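Local structure of putative polyphosphate kinase 2 family protein (Arthrobacter aurescens, 3RHF) at residues L76-Q81 against I255-L260. The protein probably acts as a polyphosphate kinase of the PPK2 family, moving phosphate groups between polyphosphate and nucleotides. Sequence-based numbering, arbitrary orientation.
Sequences LLLILQ and IAVQQL
Val257, on helix 250-266, turns both of its methyl groups onto two leucines of strand 75-82 and so makes the whole direct contact between 76-81 and 255-260. Its CG1 is straddled by the fork of Leu78, whose CD1 and CD2 each lie 4.3 Å from it, while CG2 is met by CD2 of Leu80 alone, at 4.4 Å. Leu78 extends toward the helix with CG anti to the backbone N (chi1 179°); the CB of Leu80 sets off more obliquely, and one methyl of its fork closes the distance. This is a light contact, a little beyond closest methyl packing; no hydrogen bond crosses, and the nearest CA atoms, those of Leu78 and Val257, stay 9.2 Å apart, a spacing filled by side chains. Between these two segments the contact thins out beyond the trio. CB of Leu260 stays 6.1 Å from CD1 of Leu78, and the residue rests instead on Val184 of the adjacent strand 179-187, while Leu76 packs on Leu261, Ala264 and Leu265 farther along the same helix. Gln258 points away from the strand into a buried interface with helix 43-69, hydrogen-bonding to Asp54 and to His94; Gln259, alone of 255-260 in being partly exposed, bonds to Gln53 and Asp263. A helix layer thus lies on the central strand of a five-stranded parallel sheet, as in the three-layer alpha/beta/alpha sandwich of PPK2, a family of the P-loop NTPase clan.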
loop_
_atom_site.group_PDB
_atom_site.type_symbol
_atom_site.label_atom_id
_atom_site.label_comp_id
_atom_site.label_asym_id
_atom_site.label_seq_id
_atom_site.Cartn_x
_atom_site.Cartn_y
_atom_site.Cartn_z
ATOM N N LEU A 76 -12.564 7.841 -5.948
ATOM C CA LEU A 76 -12.542 8.545 -4.704
ATOM C C LEU A 76 -11.173 9.115 -4.426
ATOM O O LEU A 76 -10.173 8.557 -4.803
ATOM C CB LEU A 76 -12.990 7.588 -3.577
ATOM C CG LEU A 76 -13.431 8.255 -2.253
ATOM C CD1 LEU A 76 -14.680 7.675 -1.682
ATOM C CD2 LEU A 76 -12.363 8.146 -1.252
ATOM N N LEU A 77 -11.141 10.248 -3.744
ATOM C CA LEU A 77 -9.904 10.975 -3.437
ATOM C C LEU A 77 -9.993 11.496 -2.000
ATOM O O LEU A 77 -10.822 12.377 -1.684
ATOM C CB LEU A 77 -9.677 12.148 -4.417
ATOM C CG LEU A 77 -8.394 13.014 -4.222
ATOM C CD1 LEU A 77 -7.097 12.168 -4.272
ATOM C CD2 LEU A 77 -8.254 14.218 -5.156
ATOM N N LEU A 78 -9.133 10.913 -1.151
ATOM C CA LEU A 78 -8.936 11.321 0.198
ATOM C C LEU A 78 -7.768 12.278 0.247
ATOM O O LEU A 78 -6.646 11.909 -0.160
ATOM C CB LEU A 78 -8.635 10.111 1.045
ATOM C CG LEU A 78 -8.369 10.298 2.549
ATOM C CD1 LEU A 78 -9.633 10.805 3.303
ATOM C CD2 LEU A 78 -7.891 8.993 3.150
ATOM N N ILE A 79 -8.036 13.503 0.731
ATOM C CA ILE A 79 -7.024 14.514 0.986
ATOM C C ILE A 79 -6.823 14.704 2.477
ATOM O O ILE A 79 -7.749 15.138 3.186
ATOM C CB ILE A 79 -7.380 15.948 0.368
ATOM C CG1 ILE A 79 -7.555 15.862 -1.156
ATOM C CG2 ILE A 79 -6.288 16.915 0.660
ATOM C CD1 ILE A 79 -8.051 17.098 -1.847
ATOM N N LEU A 80 -5.592 14.450 2.921
ATOM C CA LEU A 80 -5.179 14.755 4.293
ATOM C C LEU A 80 -4.237 15.943 4.423
ATOM O O LEU A 80 -3.202 15.973 3.782
ATOM C CB LEU A 80 -4.509 13.587 4.916
ATOM C CG LEU A 80 -5.473 12.440 5.053
ATOM C CD1 LEU A 80 -4.628 11.156 5.136
ATOM C CD2 LEU A 80 -6.366 12.630 6.265
ATOM N N GLN A 81 -4.604 16.904 5.266
ATOM C CA GLN A 81 -3.672 17.955 5.713
ATOM C C GLN A 81 -3.609 17.955 7.216
ATOM O O GLN A 81 -4.630 17.695 7.892
ATOM C CB GLN A 81 -4.161 19.323 5.263
ATOM C CG GLN A 81 -4.201 19.530 3.741
ATOM C CD GLN A 81 -2.862 19.821 3.180
ATOM O OE1 GLN A 81 -2.616 19.597 2.012
ATOM N NE2 GLN A 81 -1.977 20.307 4.004
ATOM N N ILE A 255 -10.730 6.274 13.381
ATOM C CA ILE A 255 -12.077 5.847 13.072
ATOM C C ILE A 255 -12.917 6.942 12.435
ATOM O O ILE A 255 -13.914 6.664 11.793
ATOM C CB ILE A 255 -12.825 5.285 14.271
ATOM C CG1 ILE A 255 -12.871 6.306 15.438
ATOM C CG2 ILE A 255 -12.223 3.972 14.673
ATOM C CD1 ILE A 255 -13.768 5.858 16.610
ATOM N N ALA A 256 -12.513 8.192 12.596
ATOM C CA ALA A 256 -13.301 9.294 12.018
ATOM C C ALA A 256 -12.948 9.378 10.531
ATOM O O ALA A 256 -13.827 9.503 9.671
ATOM C CB ALA A 256 -13.055 10.628 12.766
ATOM N N VAL A 257 -11.659 9.251 10.236
ATOM C CA VAL A 257 -11.229 9.228 8.862
ATOM C C VAL A 257 -11.842 8.029 8.195
ATOM O O VAL A 257 -12.499 8.157 7.147
ATOM C CB VAL A 257 -9.710 9.295 8.683
ATOM C CG1 VAL A 257 -9.380 9.109 7.222
ATOM C CG2 VAL A 257 -9.173 10.674 9.090
ATOM N N GLN A 258 -11.718 6.863 8.810
ATOM C CA GLN A 258 -12.302 5.690 8.152
ATOM C C GLN A 258 -13.796 5.774 7.922
ATOM O O GLN A 258 -14.272 5.380 6.850
ATOM C CB GLN A 258 -11.874 4.334 8.776
ATOM C CG GLN A 258 -10.691 3.825 7.971
ATOM C CD GLN A 258 -10.091 2.523 8.413
ATOM O OE1 GLN A 258 -8.872 2.437 8.600
ATOM N NE2 GLN A 258 -10.920 1.470 8.514
ATOM N N GLN A 259 -14.541 6.323 8.870
ATOM C CA GLN A 259 -16.012 6.355 8.708
ATOM C C GLN A 259 -16.373 7.336 7.637
ATOM O O GLN A 259 -17.332 7.138 6.912
ATOM C CB GLN A 259 -16.750 6.673 10.008
ATOM C CG GLN A 259 -18.223 6.264 10.025
ATOM C CD GLN A 259 -18.430 4.770 9.917
ATOM O OE1 GLN A 259 -17.871 3.975 10.674
ATOM N NE2 GLN A 259 -19.246 4.373 8.973
ATOM N N LEU A 260 -15.564 8.366 7.476
ATOM C CA LEU A 260 -15.778 9.350 6.390
ATOM C C LEU A 260 -15.663 8.720 5.017
ATOM O O LEU A 260 -16.498 8.965 4.133
ATOM C CB LEU A 260 -14.769 10.496 6.512
ATOM C CG LEU A 260 -15.148 11.646 7.450
ATOM C CD1 LEU A 260 -13.983 12.597 7.507
ATOM C CD2 LEU A 260 -16.429 12.414 7.043
#